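Local coordinates for thioredoxin reductase (Clostridium acetobutylicum ATCC 824, PDB 6GNA), which probably reduces thioredoxin with electrons taken from ferredoxin rather than a pyridine nucleotide, using bound FAD and a redox-active disulfide, at residues K69-I72 / D73-I77; S223-P226 / E227-V230; E272-V275 / A276-A280. All blocks are in the same frame, centred on the assembly; numbering follows the deposited sequence.

Contact 1 (K69-I72 / D73-I77)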
loop_
_atom_site.group_PDB
_atom_site.type_symbol
_atom_site.label_atom_id
_atom_site.label_comp_id
_atom_site.label_asym_id
_atom_site.label_seq_id
_atom_site.Cartn_x
_atom_site.Cartn_y
_atom_site.Cartn_z
ATOM N N LYS A 69 13.192 9.354 10.565
ATOM C CA LYS A 69 14.449 9.087 11.253
ATOM C C LYS A 69 14.221 8.809 12.736
ATOM O O LYS A 69 14.820 7.889 13.307
ATOM C CB LYS A 69 15.393 10.268 11.053
ATOM C CG LYS A 69 16.764 10.070 11.647
ATOM C CD LYS A 69 17.407 8.768 11.212
ATOM C CE LYS A 69 18.909 8.778 11.449
ATOM N NZ LYS A 69 19.263 9.269 12.811
ATOM N N GLU A 70 13.371 9.597 13.384
ATOM C CA GLU A 70 13.154 9.377 14.807
ATOM C C GLU A 70 12.446 8.054 15.050
ATOM O O GLU A 70 12.738 7.366 16.037
ATOM C CB GLU A 70 12.395 10.561 15.392
ATOM C CG GLU A 70 13.251 11.813 15.343
ATOM C CD GLU A 70 12.672 12.977 16.106
ATOM O OE1 GLU A 70 11.821 12.756 16.993
ATOM O OE2 GLU A 70 13.079 14.115 15.806
ATOM N N HIS A 71 11.563 7.648 14.129
ATOM C CA HIS A 71 10.894 6.364 14.259
ATOM C C HIS A 71 11.907 5.226 14.256
ATOM O O HIS A 71 11.904 4.378 15.151
ATOM C CB HIS A 71 9.916 6.205 13.097
ATOM C CG HIS A 71 8.834 5.205 13.337
ATOM N ND1 HIS A 71 9.045 3.970 13.910
ATOM C CD2 HIS A 71 7.519 5.259 13.043
ATOM C CE1 HIS A 71 7.897 3.322 13.982
ATOM N NE2 HIS A 71 6.961 4.085 13.463
ATOM N N ILE A 72 12.782 5.181 13.245
ATOM C CA ILE A 72 13.702 4.048 13.175
ATOM C C ILE A 72 14.678 4.083 14.342
ATOM O O ILE A 72 15.031 3.037 14.898
ATOM C CB ILE A 72 14.392 3.923 11.800
ATOM C CG1 ILE A 72 15.246 5.142 11.453
ATOM C CG2 ILE A 72 13.346 3.669 10.726
ATOM C CD1 ILE A 72 16.100 4.919 10.197
ATOM N N ASP A 73 15.109 5.279 14.740
ATOM C CA ASP A 73 15.987 5.410 15.896
ATOM C C ASP A 73 15.308 4.892 17.160
ATOM O O ASP A 73 15.921 4.161 17.946
ATOM C CB ASP A 73 16.403 6.871 16.060
ATOM C CG ASP A 73 17.329 7.348 14.942
ATOM O OD1 ASP A 73 17.789 6.513 14.127
ATOM O OD2 ASP A 73 17.595 8.568 14.879
ATOM N N ASN A 74 14.031 5.230 17.361
ATOM C CA ASN A 74 13.316 4.700 18.512
ATOM C C ASN A 74 13.235 3.177 18.495
ATOM O O ASN A 74 13.120 2.559 19.558
ATOM C CB ASN A 74 11.906 5.288 18.587
ATOM C CG ASN A 74 11.864 6.619 19.322
ATOM O OD1 ASN A 74 11.359 7.615 18.805
ATOM N ND2 ASN A 74 12.390 6.634 20.539
ATOM N N MET A 75 13.242 2.550 17.320
ATOM C CA MET A 75 13.165 1.098 17.228
ATOM C C MET A 75 14.525 0.430 17.059
ATOM O O MET A 75 14.577 -0.770 16.768
ATOM C CB MET A 75 12.249 0.696 16.083
ATOM C CG MET A 75 10.834 1.147 16.325
ATOM S SD MET A 75 9.697 0.637 15.042
ATOM C CE MET A 75 9.440 -1.078 15.478
ATOM N N GLY A 76 15.615 1.167 17.224
ATOM C CA GLY A 76 16.929 0.558 17.141
ATOM C C GLY A 76 17.289 0.055 15.763
ATOM O O GLY A 76 18.042 -0.913 15.639
ATOM N N ILE A 77 16.744 0.672 14.719
ATOM C CA ILE A 77 17.032 0.315 13.337
ATOM C C ILE A 77 18.067 1.295 12.827
ATOM O O ILE A 77 17.833 2.507 12.834
ATOM C CB ILE A 77 15.763 0.402 12.480
ATOM C CG1 ILE A 77 14.792 -0.697 12.893
ATOM C CG2 ILE A 77 16.097 0.312 10.990
ATOM C CD1 ILE A 77 13.393 -0.514 12.366
#

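Contact 2 (S223-P226 / E227-V230). With FAD (flavin-adenine dinucleotide), chain B.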
loop_
_atom_site.group_PDB
_atom_site.type_symbol
_atom_site.label_atom_id
_atom_site.label_comp_id
_atom_site.label_asym_id
_atom_site.label_seq_id
_atom_site.Cartn_x
_atom_site.Cartn_y
_atom_site.Cartn_z
ATOM N N SER A 223 21.483 3.006 -7.903
ATOM C CA SER A 223 21.359 1.584 -8.086
ATOM C C SER A 223 21.404 1.245 -9.556
ATOM O O SER A 223 20.947 2.012 -10.390
ATOM C CB SER A 223 20.032 1.090 -7.496
ATOM O OG SER A 223 19.853 -0.298 -7.699
ATOM N N ALA A 224 22.024 0.123 -9.875
ATOM C CA ALA A 224 21.949 -0.377 -11.226
ATOM C C ALA A 224 20.480 -0.621 -11.579
ATOM O O ALA A 224 19.639 -0.744 -10.690
ATOM C CB ALA A 224 22.702 -1.698 -11.315
ATOM N N PRO A 225 20.146 -0.721 -12.865
ATOM C CA PRO A 225 18.791 -1.130 -13.213
ATOM C C PRO A 225 18.474 -2.460 -12.564
ATOM O O PRO A 225 19.366 -3.313 -12.393
ATOM C CB PRO A 225 18.835 -1.237 -14.744
ATOM C CG PRO A 225 20.001 -0.400 -15.169
ATOM C CD PRO A 225 20.993 -0.533 -14.052
ATOM N N PRO A 226 17.216 -2.692 -12.187
ATOM C CA PRO A 226 16.925 -3.846 -11.323
ATOM C C PRO A 226 17.303 -5.186 -11.924
ATOM O O PRO A 226 17.735 -6.087 -11.189
ATOM C CB PRO A 226 15.416 -3.727 -11.064
ATOM C CG PRO A 226 14.909 -2.730 -12.062
ATOM C CD PRO A 226 16.046 -1.822 -12.368
ATOM N N GLU A 227 17.189 -5.344 -13.247
ATOM C CA GLU A 227 17.541 -6.596 -13.890
ATOM C C GLU A 227 19.049 -6.825 -13.905
ATOM O O GLU A 227 19.496 -7.965 -14.073
ATOM C CB GLU A 227 16.964 -6.620 -15.312
ATOM C CG GLU A 227 17.561 -5.584 -16.269
ATOM C CD GLU A 227 16.865 -4.222 -16.246
ATOM O OE1 GLU A 227 16.180 -3.882 -15.256
ATOM O OE2 GLU A 227 17.016 -3.479 -17.241
ATOM N N GLN A 228 19.846 -5.776 -13.740
ATOM C CA GLN A 228 21.289 -5.919 -13.576
ATOM C C GLN A 228 21.672 -6.119 -12.114
ATOM O O GLN A 228 22.564 -6.923 -11.807
ATOM C CB GLN A 228 22.019 -4.688 -14.140
ATOM C CG GLN A 228 21.699 -4.421 -15.609
ATOM C CD GLN A 228 22.022 -5.600 -16.488
ATOM O OE1 GLN A 228 23.014 -6.295 -16.267
ATOM N NE2 GLN A 228 21.175 -5.852 -17.481
ATOM N N LEU A 229 21.010 -5.393 -11.214
ATOM C CA LEU A 229 21.251 -5.557 -9.786
ATOM C C LEU A 229 20.959 -6.990 -9.352
ATOM O O LEU A 229 21.751 -7.602 -8.625
ATOM C CB LEU A 229 20.369 -4.573 -9.022
ATOM C CG LEU A 229 20.425 -4.683 -7.503
ATOM C CD1 LEU A 229 21.723 -4.101 -6.994
ATOM C CD2 LEU A 229 19.233 -3.958 -6.858
ATOM N N VAL A 230 19.864 -7.567 -9.851
ATOM C CA VAL A 230 19.383 -8.883 -9.431
ATOM C C VAL A 230 19.251 -9.746 -10.680
ATOM O O VAL A 230 18.167 -9.818 -11.288
ATOM C CB VAL A 230 18.050 -8.807 -8.660
ATOM C CG1 VAL A 230 17.745 -10.166 -8.045
ATOM C CG2 VAL A 230 18.102 -7.727 -7.597
HETATM P PA FAD B . 13.085 6.275 -2.648
HETATM O O1A FAD B . 12.356 7.338 -1.865
HETATM O O2A FAD B . 13.776 6.650 -3.936
HETATM O O5B FAD B . 14.167 5.580 -1.683
HETATM C C5B FAD B . 15.266 4.868 -2.236
HETATM C C4B FAD B . 16.448 4.915 -1.281
HETATM O O4B FAD B . 17.179 3.690 -1.360
HETATM C C3B FAD B . 17.404 6.037 -1.649
HETATM O O3B FAD B . 17.851 6.721 -0.477
HETATM C C2B FAD B . 18.562 5.340 -2.327
HETATM O O2B FAD B . 19.807 6.005 -2.097
HETATM C C1B FAD B . 18.538 3.953 -1.710
HETATM N N9A FAD B . 19.037 2.943 -2.667
HETATM C C8A FAD B . 18.552 2.703 -3.900
HETATM N N7A FAD B . 19.253 1.707 -4.499
HETATM C C5A FAD B . 20.203 1.302 -3.640
HETATM C C6A FAD B . 21.283 0.292 -3.636
HETATM N N6A FAD B . 21.493 -0.509 -4.706
HETATM N N1A FAD B . 22.050 0.200 -2.529
HETATM C C2A FAD B . 21.860 0.985 -1.453
HETATM N N3A FAD B . 20.897 1.921 -1.393
HETATM C C4A FAD B . 20.057 2.122 -2.434
HETATM N N1 FAD B . 4.993 11.467 -3.176
HETATM C C2 FAD B . 3.844 11.731 -2.505
HETATM O O2 FAD B . 3.092 10.779 -2.210
HETATM N N3 FAD B . 3.476 12.973 -2.141
HETATM C C4 FAD B . 4.230 14.043 -2.420
HETATM O O4 FAD B . 3.868 15.186 -2.072
HETATM C C4X FAD B . 5.503 13.843 -3.153
HETATM N N5 FAD B . 6.314 14.875 -3.468
HETATM C C5X FAD B . 7.470 14.666 -4.136
HETATM C C6 FAD B . 8.287 15.744 -4.449
HETATM C C7 FAD B . 9.478 15.542 -5.135
HETATM C C7M FAD B . 10.363 16.712 -5.474
HETATM C C8 FAD B . 9.881 14.169 -5.535
HETATM C C8M FAD B . 11.170 13.945 -6.279
HETATM C C9 FAD B . 9.066 13.089 -5.223
HETATM C C9A FAD B . 7.875 13.288 -4.538
HETATM N N10 FAD B . 7.037 12.197 -4.228
HETATM C C10 FAD B . 5.851 12.451 -3.515
HETATM C "C1'" FAD B . 7.411 10.829 -4.599
HETATM C "C2'" FAD B . 7.905 10.079 -3.373
HETATM O "O2'" FAD B . 9.075 10.739 -2.882
HETATM C "C3'" FAD B . 8.244 8.636 -3.723
HETATM O "O3'" FAD B . 7.070 7.961 -4.182
HETATM C "C4'" FAD B . 8.809 7.903 -2.516
HETATM O "O4'" FAD B . 9.988 8.573 -2.057
HETATM C "C5'" FAD B . 9.131 6.455 -2.865
HETATM O "O5'" FAD B . 10.012 5.943 -1.875
HETATM P P FAD B . 10.831 4.580 -2.092
HETATM O O1P FAD B . 11.336 4.120 -0.747
HETATM O O2P FAD B . 10.055 3.622 -2.961
HETATM O O3P FAD B . 12.081 5.060 -2.992
#

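Contact 3 (E272-V275 / A276-A280)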
loop_
_atom_site.group_PDB
_atom_site.type_symbol
_atom_site.label_atom_id
_atom_site.label_comp_id
_atom_site.label_asym_id
_atom_site.label_seq_id
_atom_site.Cartn_x
_atom_site.Cartn_y
_atom_site.Cartn_z
ATOM N N GLU A 272 3.319 -1.039 0.593
ATOM C CA GLU A 272 4.056 -2.141 -0.031
ATOM C C GLU A 272 5.202 -2.634 0.850
ATOM O O GLU A 272 5.437 -3.844 0.966
ATOM C CB GLU A 272 4.576 -1.697 -1.400
ATOM C CG GLU A 272 3.450 -1.536 -2.409
ATOM C CD GLU A 272 3.906 -1.254 -3.820
ATOM O OE1 GLU A 272 5.108 -1.047 -4.085
ATOM O OE2 GLU A 272 3.033 -1.263 -4.714
ATOM N N GLY A 273 5.947 -1.726 1.472
ATOM C CA GLY A 273 7.014 -2.179 2.354
ATOM C C GLY A 273 6.479 -3.013 3.505
ATOM O O GLY A 273 7.065 -4.043 3.871
ATOM N N GLN A 274 5.359 -2.590 4.081
ATOM C CA GLN A 274 4.754 -3.352 5.159
ATOM C C GLN A 274 4.354 -4.745 4.701
ATOM O O GLN A 274 4.636 -5.737 5.380
ATOM C CB GLN A 274 3.533 -2.605 5.680
ATOM C CG GLN A 274 2.771 -3.389 6.676
ATOM C CD GLN A 274 1.800 -2.518 7.392
ATOM O OE1 GLN A 274 0.869 -1.974 6.791
ATOM N NE2 GLN A 274 2.050 -2.306 8.688
ATOM N N VAL A 275 3.662 -4.833 3.563
ATOM C CA VAL A 275 3.200 -6.128 3.063
ATOM C C VAL A 275 4.379 -7.052 2.784
ATOM O O VAL A 275 4.362 -8.234 3.152
ATOM C CB VAL A 275 2.319 -5.932 1.820
ATOM C CG1 VAL A 275 1.968 -7.294 1.207
ATOM C CG2 VAL A 275 1.049 -5.177 2.184
ATOM N N ALA A 276 5.421 -6.522 2.153
ATOM C CA ALA A 276 6.588 -7.341 1.855
ATOM C C ALA A 276 7.211 -7.897 3.128
ATOM O O ALA A 276 7.549 -9.084 3.197
ATOM C CB ALA A 276 7.615 -6.506 1.089
ATOM N N ALA A 277 7.419 -7.038 4.127
ATOM C CA ALA A 277 8.072 -7.467 5.363
ATOM C C ALA A 277 7.240 -8.501 6.119
ATOM O O ALA A 277 7.783 -9.496 6.613
ATOM C CB ALA A 277 8.314 -6.258 6.257
ATOM N N LEU A 278 5.926 -8.275 6.249
ATOM C CA LEU A 278 5.103 -9.219 6.997
ATOM C C LEU A 278 5.036 -10.565 6.298
ATOM O O LEU A 278 5.008 -11.607 6.960
ATOM C CB LEU A 278 3.709 -8.635 7.226
ATOM C CG LEU A 278 3.695 -7.409 8.141
ATOM C CD1 LEU A 278 2.271 -6.870 8.266
ATOM C CD2 LEU A 278 4.277 -7.713 9.525
ATOM N N ASN A 279 5.051 -10.564 4.967
ATOM C CA ASN A 279 5.071 -11.824 4.235
ATOM C C ASN A 279 6.421 -12.508 4.378
ATOM O O ASN A 279 6.488 -13.718 4.606
ATOM C CB ASN A 279 4.704 -11.591 2.769
ATOM C CG ASN A 279 3.213 -11.654 2.529
ATOM O OD1 ASN A 279 2.577 -12.660 2.841
ATOM N ND2 ASN A 279 2.638 -10.587 1.995
ATOM N N ALA A 280 7.512 -11.739 4.289
ATOM C CA ALA A 280 8.832 -12.326 4.465
ATOM C C ALA A 280 8.974 -12.951 5.847
ATOM O O ALA A 280 9.521 -14.052 5.987
ATOM C CB ALA A 280 9.898 -11.260 4.236
#

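Contact 1 (K69-I72 / D73-I77)
K69 to N74 are the last turn and a half of helix 61-74, where D73 N donates to K69 O and N74 N to E70 O before the chain closes in a Schellman motif. There I77 N reaches back to I72 O (2.9 Å, N-H...O 168°) and G76 N binds D73 O at 3.1 Å. G76 is the C-prime residue; its positive phi (67°) is easily adopted without a side chain. The reversal carries I77 back over the helix, its CB 3.8 Å from I72 CB, the apolar contact that usually accompanies this motif; I77 also packs on A22 and I23 of helix 16-25. K69 and D73, one turn apart, form a salt bridge. The lysine chain bends at chi2 (52°) and again at chi4, curling its ammonium onto the carboxylate; in the conformer described, one of two modelled for K69, NZ meets the syn lone pair of D73 OD2 at 2.7 Å. A long, flexible lysine and a short aspartate suit this partly exposed flank. H71 and M75 run side by side against Y57 of the second subunit, whose ring meets the imidazole edge-to-face. M75 SD lies at the imidazole edge, near the ring plane, 3.4 Å from H71 CE1.

Contact 2 (S223-P226 / E227-V230)
S223 touches both the cofactor and the short helix 226-229 that follows. With its hydroxyl anti to the backbone N (chi1 178°), S223 OG donates to A224 O at 3.0 Å, in the carbonyl plane and on a lone pair. The serine hydroxyl in turn receives a weak but nearly straight hydrogen bond from the adenine amino group, FAD N6A to S223 OG 3.4 Å, while S223 CB lies 3.2 Å from FAD N7A. A small hydroxyl suits this place because it can give to the backbone and accept from the adenine at once. OG also meets the CD2 methyl of L229. A224 directs its methyl toward the helix, with CB 4.4 Å from L229 CB and also near Q228 CB; the short methyl lets the turn lie against the helix. P225 occupies the N-cap position. As in any N-cap residue, its carbonyl starts the helical bonding: P225 O takes L229 N at 2.9 Å, nearly along the C=O axis, and Q228 N at 2.8 Å from above the carbonyl plane, so two amides of the first turn grip one oxygen. P226 starts the helix, where a proline fits well since an amide there would have no helical carbonyl to bind, and its own O accepts V230 N. E227 folds back over both prolines: its CG sits between the backbone N and carbonyl carbon (chi1 66°), the chain bends at chi2, and OE1 comes within 3.5 Å of P226 CD, while OE2 rests 3.8 Å from P225 CB.

Contact 3 (E272-V275 / A276-A280)
The amide of N279, the flat group that works across this contact, turns back along the helix and lies beside V275: N279 ND2 is 3.5 Å from V275 CG1. N279, V275, Q274 and E272 all lie on the unbroken alpha-helix 266-286, whose i to i+4 bonds run regularly here: A276 N to E272 O is 2.9 Å and L278 N to Q274 O 3.0 Å. The other amide, that of Q274, has its nitrogen held by N24 and its oxygen by the backbone N of K268 of the second subunit, while the carboxylate of E272 is bound by T260, G257 and K268 and by R244 of the second subunit. The alanines and G273 suit the side turned to the fold. A276 packs on Y254 and I109, and A277 on I109 and S21, so small residues let this helix lie close to strands 108-110 and 253-255 and to helix 16-25. On the flank facing the other subunit, a chi1 of 174° swings Q274 CG beside the carbonyl carbon; its aliphatic part takes L278 CD1 alongside, 3.9 Å from Q274 CG. That mixed use of glutamine, apolar stem and polar tip, fits a buried interface. V275 O accepts the backbone N of N279 at 3.0 Å and also, weakly, its side chain, with ND2 3.1 Å from that oxygen at an N-H...O angle of 130°.

Overall arrangement
All three contacts are local, and none touches another; the centres of contacts 1 and 3 lie about 18 Å apart and those of contacts 1 and 2 about 28 Å. Contact 3 is the buried one, well inside a long helix, with small residues inward and polar groups tied to partners elsewhere. Contacts 1 and 2 are partly buried and mark helix ends: contact 1 closes a helix with a Schellman motif at a glycine and carries a salt bridge on its exposed flank, in one lysine conformer, whereas contact 2 opens one with prolines and meets the adenine of FAD. Contacts 1 and 3 share helix 16-25 as a neighbour and both reach the second subunit; contact 2 does not.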